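Bifunctional thiamine biosynthesis protein ThiDN (Methanocaldococcus jannaschii DSM 2661, PDB 2PHP) probably phosphorylates hydroxymethylpyrimidine and its phosphate and, through its C-terminal ThiN domain, condenses the resulting diphosphate with thiazole phosphate to give thiamine phosphate. Local coordinates at residues M25-I30 / V176-Y181; S35-S40 / A95-K100; K112-S117 / V144-Y149. One frame throughout, in Å; residues are numbered along the deposited sequence.

Contact 1: M25-I30 / V176-Y181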
HETATM    1  N   MSE B  25      -3.046   5.502 -16.646  1.00 48.41           N
HETATM    2  CA  MSE B  25      -2.067   5.891 -17.651  1.00 49.82           C
HETATM    3  C   MSE B  25      -0.800   5.057 -17.589  1.00 48.11           C
HETATM    4  O   MSE B  25      -0.488   4.457 -16.566  1.00 48.07           O
HETATM    5  CB  MSE B  25      -1.668   7.353 -17.450  1.00 53.82           C
HETATM    6  CG  MSE B  25      -2.355   8.348 -18.350  1.00 58.40           C
HETATM    7 SE   MSE B  25      -1.970  10.140 -17.763  1.00 66.21          SE
HETATM    8  CE  MSE B  25      -3.664  10.448 -16.907  1.00 62.58           C
ATOM      9  N   ASN B  26      -0.140   4.983 -18.705  1.00 46.27           N
ATOM     10  CA  ASN B  26       1.186   4.387 -18.734  1.00 45.65           C
ATOM     11  C   ASN B  26       2.258   5.451 -18.538  1.00 44.30           C
ATOM     12  O   ASN B  26       2.945   5.842 -19.431  1.00 43.19           O
ATOM     13  CB  ASN B  26       1.406   3.631 -20.045  1.00 49.00           C
ATOM     14  CG  ASN B  26       2.854   3.235 -20.253  1.00 52.22           C
ATOM     15  OD1 ASN B  26       3.495   2.698 -19.349  1.00 54.18           O
ATOM     16  ND2 ASN B  26       3.373   3.501 -21.444  1.00 52.72           N
ATOM     17  N   PHE B  27       2.102   6.039 -17.342  1.00 43.60           N
ATOM     18  CA  PHE B  27       2.927   7.167 -16.936  1.00 40.94           C
ATOM     19  C   PHE B  27       4.356   6.706 -16.674  1.00 40.30           C
ATOM     20  O   PHE B  27       4.621   5.940 -15.744  1.00 41.58           O
ATOM     21  CB  PHE B  27       2.295   7.800 -15.687  1.00 40.09           C
ATOM     22  CG  PHE B  27       3.028   9.005 -15.156  1.00 39.11           C
ATOM     23  CD1 PHE B  27       3.378  10.059 -15.993  1.00 37.05           C
ATOM     24  CD2 PHE B  27       3.343   9.093 -13.802  1.00 37.68           C
ATOM     25  CE1 PHE B  27       4.035  11.187 -15.488  1.00 36.49           C
ATOM     26  CE2 PHE B  27       3.998  10.218 -13.288  1.00 36.00           C
ATOM     27  CZ  PHE B  27       4.343  11.264 -14.133  1.00 35.20           C
ATOM     28  N   THR B  28       5.276   7.162 -17.513  1.00 37.31           N
ATOM     29  CA  THR B  28       6.673   6.786 -17.374  1.00 36.61           C
ATOM     30  C   THR B  28       7.535   8.022 -17.178  1.00 34.90           C
ATOM     31  O   THR B  28       8.732   7.924 -16.914  1.00 33.89           O
ATOM     32  CB  THR B  28       7.165   6.027 -18.626  1.00 38.22           C
ATOM     33  OG1 THR B  28       7.069   6.886 -19.770  1.00 37.48           O
ATOM     34  CG2 THR B  28       6.313   4.772 -18.857  1.00 36.16           C
ATOM     35  N   LEU B  29       6.919   9.190 -17.314  1.00 31.08           N
ATOM     36  CA  LEU B  29       7.639  10.445 -17.142  1.00 29.97           C
ATOM     37  C   LEU B  29       7.858  10.761 -15.651  1.00 29.04           C
ATOM     38  O   LEU B  29       7.533  11.851 -15.171  1.00 28.21           O
ATOM     39  CB  LEU B  29       6.867  11.570 -17.842  1.00 27.85           C
ATOM     40  CG  LEU B  29       6.900  11.565 -19.383  1.00 30.83           C
ATOM     41  CD1 LEU B  29       6.006  12.674 -19.947  1.00 29.52           C
ATOM     42  CD2 LEU B  29       8.320  11.756 -19.861  1.00 29.65           C
ATOM     43  N   ILE B  30       8.423   9.791 -14.935  1.00 27.84           N
ATOM     44  CA  ILE B  30       8.695   9.930 -13.503  1.00 27.37           C
ATOM     45  C   ILE B  30      10.153  10.279 -13.223  1.00 25.94           C
ATOM     46  O   ILE B  30      11.064   9.518 -13.565  1.00 27.73           O
ATOM     47  CB  ILE B  30       8.360   8.625 -12.737  1.00 27.67           C
ATOM     48  CG1 ILE B  30       6.893   8.256 -12.974  1.00 26.84           C
ATOM     49  CG2 ILE B  30       8.628   8.807 -11.228  1.00 25.62           C
ATOM     50  CD1 ILE B  30       6.542   6.852 -12.570  1.00 29.55           C
ATOM     51  N   VAL B 176      -1.317  14.104 -22.639  1.00 33.39           N
ATOM     52  CA  VAL B 176      -0.965  14.496 -23.997  1.00 34.92           C
ATOM     53  C   VAL B 176       0.554  14.415 -24.139  1.00 34.81           C
ATOM     54  O   VAL B 176       1.067  13.848 -25.109  1.00 34.40           O
ATOM     55  CB  VAL B 176      -1.440  15.942 -24.298  1.00 35.31           C
ATOM     56  CG1 VAL B 176      -0.927  16.394 -25.661  1.00 35.80           C
ATOM     57  CG2 VAL B 176      -2.965  16.005 -24.254  1.00 36.08           C
ATOM     58  N   ILE B 177       1.262  14.971 -23.158  1.00 32.71           N
ATOM     59  CA  ILE B 177       2.717  14.971 -23.154  1.00 32.07           C
ATOM     60  C   ILE B 177       3.259  13.545 -23.137  1.00 33.27           C
ATOM     61  O   ILE B 177       4.213  13.222 -23.848  1.00 31.61           O
ATOM     62  CB  ILE B 177       3.267  15.732 -21.920  1.00 32.35           C
ATOM     63  CG1 ILE B 177       2.935  17.220 -22.033  1.00 31.51           C
ATOM     64  CG2 ILE B 177       4.773  15.529 -21.798  1.00 29.51           C
ATOM     65  CD1 ILE B 177       3.325  18.031 -20.813  1.00 34.76           C
ATOM     66  N   GLN B 178       2.633  12.699 -22.325  1.00 32.94           N
ATOM     67  CA  GLN B 178       3.041  11.308 -22.178  1.00 33.34           C
ATOM     68  C   GLN B 178       2.969  10.548 -23.498  1.00 34.67           C
ATOM     69  O   GLN B 178       3.872   9.771 -23.821  1.00 33.72           O
ATOM     70  CB  GLN B 178       2.160  10.615 -21.125  1.00 33.42           C
ATOM     71  CG  GLN B 178       2.482   9.153 -20.881  1.00 33.75           C
ATOM     72  CD  GLN B 178       3.816   8.952 -20.192  1.00 36.86           C
ATOM     73  OE1 GLN B 178       4.001   9.354 -19.044  1.00 40.36           O
ATOM     74  NE2 GLN B 178       4.756   8.331 -20.891  1.00 36.91           N
ATOM     75  N   LYS B 179       1.899  10.764 -24.256  1.00 35.16           N
ATOM     76  CA  LYS B 179       1.742  10.073 -25.535  1.00 37.71           C
ATOM     77  C   LYS B 179       2.827  10.452 -26.522  1.00 36.96           C
ATOM     78  O   LYS B 179       3.287   9.618 -27.298  1.00 37.64           O
ATOM     79  CB  LYS B 179       0.361  10.348 -26.127  1.00 39.64           C
ATOM     80  CG  LYS B 179      -0.719   9.536 -25.433  1.00 43.65           C
ATOM     81  CD  LYS B 179      -2.111   9.891 -25.906  1.00 47.93           C
ATOM     82  CE  LYS B 179      -3.155   9.124 -25.102  1.00 50.51           C
ATOM     83  NZ  LYS B 179      -4.546   9.564 -25.415  1.00 52.87           N
ATOM     84  N   ILE B 180       3.241  11.712 -26.482  1.00 36.71           N
ATOM     85  CA  ILE B 180       4.299  12.184 -27.361  1.00 36.25           C
ATOM     86  C   ILE B 180       5.580  11.490 -26.915  1.00 36.05           C
ATOM     87  O   ILE B 180       6.323  10.938 -27.725  1.00 35.45           O
ATOM     88  CB  ILE B 180       4.457  13.719 -27.257  1.00 36.32           C
ATOM     89  CG1 ILE B 180       3.202  14.397 -27.818  1.00 35.22           C
ATOM     90  CG2 ILE B 180       5.726  14.173 -27.972  1.00 35.41           C
ATOM     91  CD1 ILE B 180       3.228  15.912 -27.727  1.00 36.60           C
ATOM     92  N   TYR B 181       5.816  11.498 -25.608  1.00 35.18           N
ATOM     93  CA  TYR B 181       6.997  10.869 -25.045  1.00 34.85           C
ATOM     94  C   TYR B 181       7.064   9.379 -25.394  1.00 35.29           C
ATOM     95  O   TYR B 181       8.146   8.856 -25.666  1.00 35.67           O
ATOM     96  CB  TYR B 181       7.011  11.038 -23.527  1.00 35.15           C
ATOM     97  CG  TYR B 181       8.286  10.563 -22.879  1.00 35.34           C
ATOM     98  CD1 TYR B 181       9.488  11.239 -23.085  1.00 36.12           C
ATOM     99  CD2 TYR B 181       8.292   9.443 -22.049  1.00 35.50           C
ATOM    100  CE1 TYR B 181      10.665  10.813 -22.478  1.00 36.50           C
ATOM    101  CE2 TYR B 181       9.461   9.009 -21.431  1.00 35.23           C
ATOM    102  CZ  TYR B 181      10.640   9.696 -21.650  1.00 36.56           C
ATOM    103  OH  TYR B 181      11.791   9.281 -21.041  1.00 36.69           O
TER
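The amide oxygen OE1 of Gln178 takes two backbone N-H groups from the loop 25-30. Thr28 N gives the sound bond, 3.0 Å to Gln178 OE1 with 154° at the hydrogen. This donor stands above the carbonyl plane of the amide and so is not on a lone pair. Leu29 N adds a weak bond to the same Gln178 OE1 at 3.4 Å. The other end of the amide also works: Gln178 NE2 donates to Thr28 OG1 over 2.9 Å, with the hydroxyl oxygen tilted slightly from the amide plane. Asn182, one turn further along the helix, accepts from NE2 as well. Both ends of this buried amide thus have partners, which fixes its rotation.

The Gln178 chain leaves the helix with CG opposite the backbone N (chi1 180°) and then bends at chi2 (69°). The bend turns the amide back to the loop. There OE1 reaches the edge of the Phe27 ring, 3.2 Å from Phe27 CD1, and the ring and amide planes stand nearly perpendicular. The Phe27 ring also touches Val174 of helix 167-185 and Met97 and Ile99 of strand 95-100.

Leu29 supplies the apolar half, its CD1 packing 3.6 Å from Ile177 CG2. Its CD2 is modelled over a face of the Tyr181 ring, too closely to be relied on. Thr28 OG1 comes to the edge of that ring, in its plane.

Two inverse gamma turns, centred on Asn26 and Leu29, shape the loop. A helix glutamine here bonds the backbone N-H groups of a loop, and so joins the connection between helix 8-22 and strand 37-40 to the long C-terminal helix 167-185 of the ThiN domain.

Contact 2: S35-S40 / A95-K100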
ATOM      1  N   SER B  35       7.300  12.088  -8.553  1.00 23.02           N
ATOM      2  CA  SER B  35       6.391  13.177  -8.891  1.00 24.71           C
ATOM      3  C   SER B  35       5.332  13.366  -7.820  1.00 25.65           C
ATOM      4  O   SER B  35       5.061  12.467  -7.029  1.00 25.87           O
ATOM      5  CB  SER B  35       5.654  12.887 -10.202  1.00 23.24           C
ATOM      6  OG  SER B  35       6.539  12.710 -11.281  1.00 31.77           O
ATOM      7  N   ASN B  36       4.730  14.547  -7.803  1.00 24.85           N
ATOM      8  CA  ASN B  36       3.639  14.807  -6.875  1.00 25.88           C
ATOM      9  C   ASN B  36       2.671  15.709  -7.622  1.00 25.74           C
ATOM     10  O   ASN B  36       3.046  16.356  -8.603  1.00 28.77           O
ATOM     11  CB  ASN B  36       4.129  15.499  -5.598  1.00 25.80           C
ATOM     12  CG  ASN B  36       3.143  15.331  -4.429  1.00 26.43           C
ATOM     13  OD1 ASN B  36       1.978  14.952  -4.622  1.00 26.00           O
ATOM     14  ND2 ASN B  36       3.608  15.618  -3.218  1.00 24.14           N
ATOM     15  N   ILE B  37       1.420  15.726  -7.192  1.00 25.97           N
ATOM     16  CA  ILE B  37       0.426  16.575  -7.828  1.00 25.76           C
ATOM     17  C   ILE B  37      -0.277  17.326  -6.700  1.00 26.41           C
ATOM     18  O   ILE B  37      -0.630  16.738  -5.668  1.00 24.98           O
ATOM     19  CB  ILE B  37      -0.574  15.739  -8.675  1.00 26.36           C
ATOM     20  CG1 ILE B  37      -1.540  16.673  -9.415  1.00 27.02           C
ATOM     21  CG2 ILE B  37      -1.312  14.755  -7.796  1.00 23.81           C
ATOM     22  CD1 ILE B  37      -2.319  16.003 -10.518  1.00 28.51           C
ATOM     23  N   ALA B  38      -0.449  18.630  -6.895  1.00 24.80           N
ATOM     24  CA  ALA B  38      -1.057  19.489  -5.895  1.00 23.90           C
ATOM     25  C   ALA B  38      -2.089  20.454  -6.467  1.00 25.43           C
ATOM     26  O   ALA B  38      -2.052  20.820  -7.649  1.00 27.23           O
ATOM     27  CB  ALA B  38       0.026  20.279  -5.175  1.00 22.50           C
ATOM     28  N   GLU B  39      -3.006  20.872  -5.605  1.00 24.85           N
ATOM     29  CA  GLU B  39      -4.042  21.816  -5.995  1.00 25.95           C
ATOM     30  C   GLU B  39      -4.366  22.661  -4.775  1.00 27.38           C
ATOM     31  O   GLU B  39      -4.416  22.157  -3.644  1.00 25.96           O
ATOM     32  CB  GLU B  39      -5.295  21.088  -6.477  1.00 26.91           C
ATOM     33  CG  GLU B  39      -6.319  22.015  -7.142  1.00 30.35           C
ATOM     34  CD  GLU B  39      -7.559  21.275  -7.632  1.00 35.86           C
ATOM     35  OE1 GLU B  39      -7.410  20.288  -8.393  1.00 37.77           O
ATOM     36  OE2 GLU B  39      -8.689  21.682  -7.267  1.00 38.90           O
ATOM     37  N   SER B  40      -4.579  23.951  -5.006  1.00 25.55           N
ATOM     38  CA  SER B  40      -4.882  24.868  -3.923  1.00 26.21           C
ATOM     39  C   SER B  40      -6.299  25.397  -3.983  1.00 26.57           C
ATOM     40  O   SER B  40      -7.006  25.257  -4.992  1.00 26.98           O
ATOM     41  CB  SER B  40      -3.953  26.073  -3.980  1.00 24.45           C
ATOM     42  OG  SER B  40      -4.333  26.915  -5.057  1.00 23.39           O
ATOM     43  N   ALA B  95      -3.304  24.451  -9.701  1.00 26.98           N
ATOM     44  CA  ALA B  95      -2.683  23.125  -9.681  1.00 27.45           C
ATOM     45  C   ALA B  95      -1.376  22.969 -10.443  1.00 28.43           C
ATOM     46  O   ALA B  95      -1.107  23.682 -11.418  1.00 28.65           O
ATOM     47  CB  ALA B  95      -3.686  22.081 -10.173  1.00 25.69           C
ATOM     48  N   CYS B  96      -0.581  21.997 -10.000  1.00 27.58           N
ATOM     49  CA  CYS B  96       0.711  21.717 -10.611  1.00 28.05           C
ATOM     50  C   CYS B  96       1.202  20.299 -10.320  1.00 27.37           C
ATOM     51  O   CYS B  96       0.952  19.741  -9.248  1.00 25.85           O
ATOM     52  CB  CYS B  96       1.747  22.728 -10.109  1.00 27.95           C
ATOM     53  SG  CYS B  96       3.450  22.433 -10.669  1.00 33.28           S
HETATM   54  N   MSE B  97       1.901  19.727 -11.296  1.00 28.08           N
HETATM   55  CA  MSE B  97       2.475  18.391 -11.168  1.00 28.91           C
HETATM   56  C   MSE B  97       3.855  18.410 -11.810  1.00 28.34           C
HETATM   57  O   MSE B  97       4.007  18.925 -12.918  1.00 29.75           O
HETATM   58  CB  MSE B  97       1.612  17.355 -11.887  1.00 29.06           C
HETATM   59  CG  MSE B  97       2.260  15.985 -11.933  1.00 34.03           C
HETATM   60 SE   MSE B  97       1.107  14.647 -12.696  1.00 43.85          SE
HETATM   61  CE  MSE B  97       2.112  13.050 -12.266  1.00 36.37           C
ATOM     62  N   ASN B  98       4.858  17.864 -11.128  1.00 26.14           N
ATOM     63  CA  ASN B  98       6.196  17.834 -11.704  1.00 27.21           C
ATOM     64  C   ASN B  98       6.422  16.488 -12.377  1.00 28.98           C
ATOM     65  O   ASN B  98       6.048  15.453 -11.830  1.00 30.02           O
ATOM     66  CB  ASN B  98       7.267  18.084 -10.638  1.00 27.38           C
ATOM     67  CG  ASN B  98       7.320  16.992  -9.578  1.00 28.44           C
ATOM     68  OD1 ASN B  98       6.367  16.798  -8.819  1.00 26.55           O
ATOM     69  ND2 ASN B  98       8.439  16.272  -9.525  1.00 27.12           N
ATOM     70  N   ILE B  99       7.006  16.512 -13.576  1.00 28.83           N
ATOM     71  CA  ILE B  99       7.287  15.287 -14.320  1.00 27.36           C
ATOM     72  C   ILE B  99       8.717  15.297 -14.852  1.00 27.61           C
ATOM     73  O   ILE B  99       9.381  16.340 -14.870  1.00 26.56           O
ATOM     74  CB  ILE B  99       6.309  15.094 -15.501  1.00 29.11           C
ATOM     75  CG1 ILE B  99       6.549  16.160 -16.569  1.00 27.20           C
ATOM     76  CG2 ILE B  99       4.871  15.171 -15.000  1.00 27.49           C
ATOM     77  CD1 ILE B  99       5.629  16.006 -17.774  1.00 30.51           C
ATOM     78  N   LYS B 100       9.190  14.131 -15.267  1.00 26.83           N
ATOM     79  CA  LYS B 100      10.547  14.006 -15.766  1.00 29.32           C
ATOM     80  C   LYS B 100      10.825  14.922 -16.961  1.00 29.22           C
ATOM     81  O   LYS B 100       9.977  15.122 -17.837  1.00 27.23           O
ATOM     82  CB  LYS B 100      10.819  12.552 -16.128  1.00 30.74           C
ATOM     83  CG  LYS B 100      12.231  12.271 -16.578  1.00 35.26           C
ATOM     84  CD  LYS B 100      12.341  10.852 -17.110  1.00 38.49           C
ATOM     85  CE  LYS B 100      13.783  10.494 -17.432  1.00 38.51           C
ATOM     86  NZ  LYS B 100      13.847   9.127 -18.009  1.00 43.02           N
TER
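Ala38 and Cys96 form the hydrogen-bonded pair of this antiparallel ladder. Ala38 N gives to Cys96 O and Cys96 N to Ala38 O, each bond 3.0 Å long. Ile37 with Met97 and Glu39 with Ala95 are the non-hydrogen-bonded pairs on either side. Their side chains share one face of the sheet. Ile37 CG1 lies 4.1 Å from Met97 CB, and Glu39 CG lies 4.0 Å from Ala95 CB.

Toward Ser35 the ladder changes character. Asn98 N makes only a weak bond to Asn36 O, and side chains take over. Asn98 OD1 accepts from Asn36 N at 3.0 Å. Ser35 OG donates to Asn98 O at 2.8 Å, tilted 19° from the carbonyl plane. The Asn98 side chain reaches across because its CG sits between its own N and carbonyl carbon (chi1 64°). Its ND2 is held by Gly34 O.

The next shell sets these groups in place. Asn36 OD1 accepts from its neighbour Ile37 N and from Leu53 N of the adjoining strand. The Glu39 carboxylate takes Ala167 N on OE1, and Arg94 and Asn14 on OE2. Leu15 and Ile19 of helix 8-22 and Val171 of helix 167-185 pack on Ile37. This is the buried middle of a mixed beta sheet, with helices packed on the Ile37 and Met97 face in the ThiN domain.

Contact 3: K112-S117 / V144-Y149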
ATOM      1  N   LYS B 112       2.635  22.852 -29.087  1.00 53.84           N
ATOM      2  CA  LYS B 112       1.299  22.532 -28.575  1.00 51.04           C
ATOM      3  C   LYS B 112       1.016  23.165 -27.209  1.00 48.40           C
ATOM      4  O   LYS B 112      -0.131  23.208 -26.756  1.00 47.35           O
ATOM      5  CB  LYS B 112       1.142  21.013 -28.467  1.00 53.02           C
ATOM      6  CG  LYS B 112       1.371  20.290 -29.779  1.00 55.75           C
ATOM      7  CD  LYS B 112       1.440  18.782 -29.587  1.00 57.38           C
ATOM      8  CE  LYS B 112       1.862  18.125 -30.902  1.00 57.88           C
ATOM      9  NZ  LYS B 112       1.740  16.642 -30.881  1.00 58.47           N
ATOM     10  N   PHE B 113       2.062  23.659 -26.559  1.00 44.86           N
ATOM     11  CA  PHE B 113       1.912  24.257 -25.240  1.00 42.88           C
ATOM     12  C   PHE B 113       2.697  25.548 -25.073  1.00 41.76           C
ATOM     13  O   PHE B 113       3.676  25.790 -25.780  1.00 41.78           O
ATOM     14  CB  PHE B 113       2.387  23.264 -24.168  1.00 41.99           C
ATOM     15  CG  PHE B 113       1.525  22.046 -24.041  1.00 40.76           C
ATOM     16  CD1 PHE B 113       0.291  22.118 -23.404  1.00 40.56           C
ATOM     17  CD2 PHE B 113       1.942  20.824 -24.555  1.00 41.15           C
ATOM     18  CE1 PHE B 113      -0.516  20.988 -23.276  1.00 40.39           C
ATOM     19  CE2 PHE B 113       1.139  19.688 -24.434  1.00 40.85           C
ATOM     20  CZ  PHE B 113      -0.092  19.773 -23.791  1.00 39.05           C
ATOM     21  N   ALA B 114       2.248  26.377 -24.135  1.00 40.12           N
ATOM     22  CA  ALA B 114       2.935  27.616 -23.812  1.00 38.64           C
ATOM     23  C   ALA B 114       4.016  27.144 -22.849  1.00 39.14           C
ATOM     24  O   ALA B 114       3.714  26.543 -21.816  1.00 39.40           O
ATOM     25  CB  ALA B 114       1.995  28.583 -23.115  1.00 36.45           C
ATOM     26  N   VAL B 115       5.271  27.407 -23.194  1.00 38.79           N
ATOM     27  CA  VAL B 115       6.404  26.979 -22.383  1.00 38.07           C
ATOM     28  C   VAL B 115       7.306  28.143 -21.977  1.00 38.63           C
ATOM     29  O   VAL B 115       7.522  29.082 -22.743  1.00 39.93           O
ATOM     30  CB  VAL B 115       7.266  25.948 -23.159  1.00 38.23           C
ATOM     31  CG1 VAL B 115       8.323  25.351 -22.246  1.00 37.55           C
ATOM     32  CG2 VAL B 115       6.382  24.862 -23.743  1.00 39.05           C
ATOM     33  N   SER B 116       7.829  28.070 -20.759  1.00 37.00           N
ATOM     34  CA  SER B 116       8.731  29.082 -20.245  1.00 37.12           C
ATOM     35  C   SER B 116       9.690  28.363 -19.302  1.00 37.73           C
ATOM     36  O   SER B 116       9.489  27.192 -18.981  1.00 38.07           O
ATOM     37  CB  SER B 116       7.956  30.173 -19.508  1.00 36.19           C
ATOM     38  OG  SER B 116       8.825  31.216 -19.106  1.00 36.65           O
ATOM     39  N   SER B 117      10.728  29.055 -18.848  1.00 37.75           N
ATOM     40  CA  SER B 117      11.700  28.420 -17.971  1.00 38.97           C
ATOM     41  C   SER B 117      12.527  29.399 -17.140  1.00 38.77           C
ATOM     42  O   SER B 117      12.300  30.608 -17.168  1.00 38.68           O
ATOM     43  CB  SER B 117      12.633  27.559 -18.819  1.00 38.50           C
ATOM     44  OG  SER B 117      13.251  28.349 -19.818  1.00 39.47           O
ATOM     45  N   VAL B 144       1.158  33.072 -16.874  1.00 37.24           N
ATOM     46  CA  VAL B 144       1.402  31.702 -16.427  1.00 34.21           C
ATOM     47  C   VAL B 144       1.284  30.767 -17.623  1.00 34.08           C
ATOM     48  O   VAL B 144       0.229  30.672 -18.245  1.00 33.95           O
ATOM     49  CB  VAL B 144       0.377  31.278 -15.349  1.00 32.04           C
ATOM     50  CG1 VAL B 144       0.627  29.838 -14.931  1.00 30.28           C
ATOM     51  CG2 VAL B 144       0.472  32.214 -14.154  1.00 28.86           C
ATOM     52  N   PRO B 145       2.377  30.077 -17.976  1.00 33.47           N
ATOM     53  CA  PRO B 145       2.339  29.160 -19.117  1.00 33.98           C
ATOM     54  C   PRO B 145       1.803  27.792 -18.714  1.00 34.57           C
ATOM     55  O   PRO B 145       1.416  27.588 -17.564  1.00 34.67           O
ATOM     56  CB  PRO B 145       3.800  29.095 -19.544  1.00 33.11           C
ATOM     57  CG  PRO B 145       4.517  29.148 -18.217  1.00 31.69           C
ATOM     58  CD  PRO B 145       3.753  30.235 -17.468  1.00 33.33           C
ATOM     59  N   ASP B 146       1.778  26.867 -19.668  1.00 34.42           N
ATOM     60  CA  ASP B 146       1.322  25.510 -19.403  1.00 34.75           C
ATOM     61  C   ASP B 146       2.475  24.745 -18.770  1.00 34.50           C
ATOM     62  O   ASP B 146       2.273  23.825 -17.980  1.00 34.97           O
ATOM     63  CB  ASP B 146       0.955  24.799 -20.703  1.00 35.19           C
ATOM     64  CG  ASP B 146      -0.223  25.431 -21.403  1.00 37.51           C
ATOM     65  OD1 ASP B 146      -1.340  25.373 -20.852  1.00 36.33           O
ATOM     66  OD2 ASP B 146      -0.024  25.981 -22.504  1.00 38.82           O
ATOM     67  N   ILE B 147       3.691  25.144 -19.127  1.00 33.36           N
ATOM     68  CA  ILE B 147       4.883  24.465 -18.653  1.00 31.55           C
ATOM     69  C   ILE B 147       6.007  25.391 -18.220  1.00 32.26           C
ATOM     70  O   ILE B 147       6.300  26.395 -18.875  1.00 32.20           O
ATOM     71  CB  ILE B 147       5.435  23.537 -19.762  1.00 31.92           C
ATOM     72  CG1 ILE B 147       4.380  22.498 -20.145  1.00 33.08           C
ATOM     73  CG2 ILE B 147       6.722  22.891 -19.311  1.00 29.78           C
ATOM     74  CD1 ILE B 147       4.765  21.629 -21.329  1.00 36.96           C
ATOM     75  N   ILE B 148       6.626  25.033 -17.102  1.00 29.63           N
ATOM     76  CA  ILE B 148       7.762  25.751 -16.569  1.00 29.91           C
ATOM     77  C   ILE B 148       8.782  24.644 -16.326  1.00 31.39           C
ATOM     78  O   ILE B 148       8.552  23.730 -15.531  1.00 30.60           O
ATOM     79  CB  ILE B 148       7.442  26.459 -15.236  1.00 30.67           C
ATOM     80  CG1 ILE B 148       6.453  27.604 -15.476  1.00 30.03           C
ATOM     81  CG2 ILE B 148       8.717  27.019 -14.627  1.00 30.37           C
ATOM     82  CD1 ILE B 148       6.154  28.414 -14.246  1.00 32.53           C
ATOM     83  N   TYR B 149       9.897  24.703 -17.038  1.00 32.20           N
ATOM     84  CA  TYR B 149      10.920  23.686 -16.886  1.00 32.31           C
ATOM     85  C   TYR B 149      12.240  24.364 -16.599  1.00 32.13           C
ATOM     86  O   TYR B 149      12.349  25.578 -16.693  1.00 33.01           O
ATOM     87  CB  TYR B 149      11.022  22.857 -18.173  1.00 34.54           C
ATOM     88  CG  TYR B 149      11.774  23.528 -19.311  1.00 36.69           C
ATOM     89  CD1 TYR B 149      13.170  23.490 -19.371  1.00 38.37           C
ATOM     90  CD2 TYR B 149      11.092  24.193 -20.333  1.00 38.51           C
ATOM     91  CE1 TYR B 149      13.867  24.091 -20.421  1.00 37.93           C
ATOM     92  CE2 TYR B 149      11.781  24.798 -21.387  1.00 37.37           C
ATOM     93  CZ  TYR B 149      13.167  24.743 -21.425  1.00 39.48           C
ATOM     94  OH  TYR B 149      13.849  25.337 -22.465  1.00 38.88           O
TER
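Val115 CG1 meets the edge of the Tyr149 ring, 3.6 Å from Tyr149 CD2 and in the ring plane. The same methyl lies 4.2 Å from Ile147 CG2. Ser117 CB sits over one face of the Tyr149 ring, 3.8 Å from the centroid and nearly on the ring normal, a CH-pi contact. The ring gets there because Tyr149 CG stands between the backbone N and the carbonyl carbon (chi1 78°), which lays it across the neighbouring strand. A glycine in place of Tyr149 would probably leave Val115 CG1 and Ser117 CB without the ring they pack on and open a gap beside strand 115-117. Nearer the start of the segments, Phe113 CB packs on Ile147 CD1, and Ile177 of helix 167-185 touches both residues. On the other face of the sheet Ser116 CB meets Pro145 CG, while Ser116 OG turns to Ala137 O of helix 129-141.

The backbones pair in parallel. Ser116 bonds to the residues flanking its partner Ile148: its N to Ile147 O (2.9 Å), its O to Tyr149 N (3.2 Å). The Ala114 carbonyl ends this ladder with two donors, Ile147 N nearly in line with the C=O bond and Asp146 N tilted from its plane.

Asp146 makes the polar edge. Its OD2 accepts from Ala114 N at 2.8 Å, almost straight (169°), on the anti lone pair. Its OD1 forms a salt bridge with Lys173, which would probably favour the charged carboxylate. Through OD2 the Asp146 side chain holds the backbone of Ala114, just before strand 115-117 begins.

Strands 115-117 and 147-150, with helix 129-141 between them, form a beta-alpha-beta crossover at one margin of the mixed sheet.

Contact 1 joins the other two. It touches contact 2 where Leu29 O and Lys100 N lie 2.8 Å apart, a probable hydrogen bond, and where Phe27 CZ packs 3.4 Å from Met97 CE. It touches contact 3 through Ile177, whose CD1 is 3.9 Å from Ile147 CD1. Contacts 2 and 3 do not touch: their nearest atoms are about 7 Å apart, and strand 159-164 runs between strands 95-100 and 147-150 in the same sheet. Contact centres lie about 14 Å apart for 1 and 2, and about 17 Å for 1 and 3. Along the chain, contacts 2 and 3 follow in series inside the loop closed by contact 1.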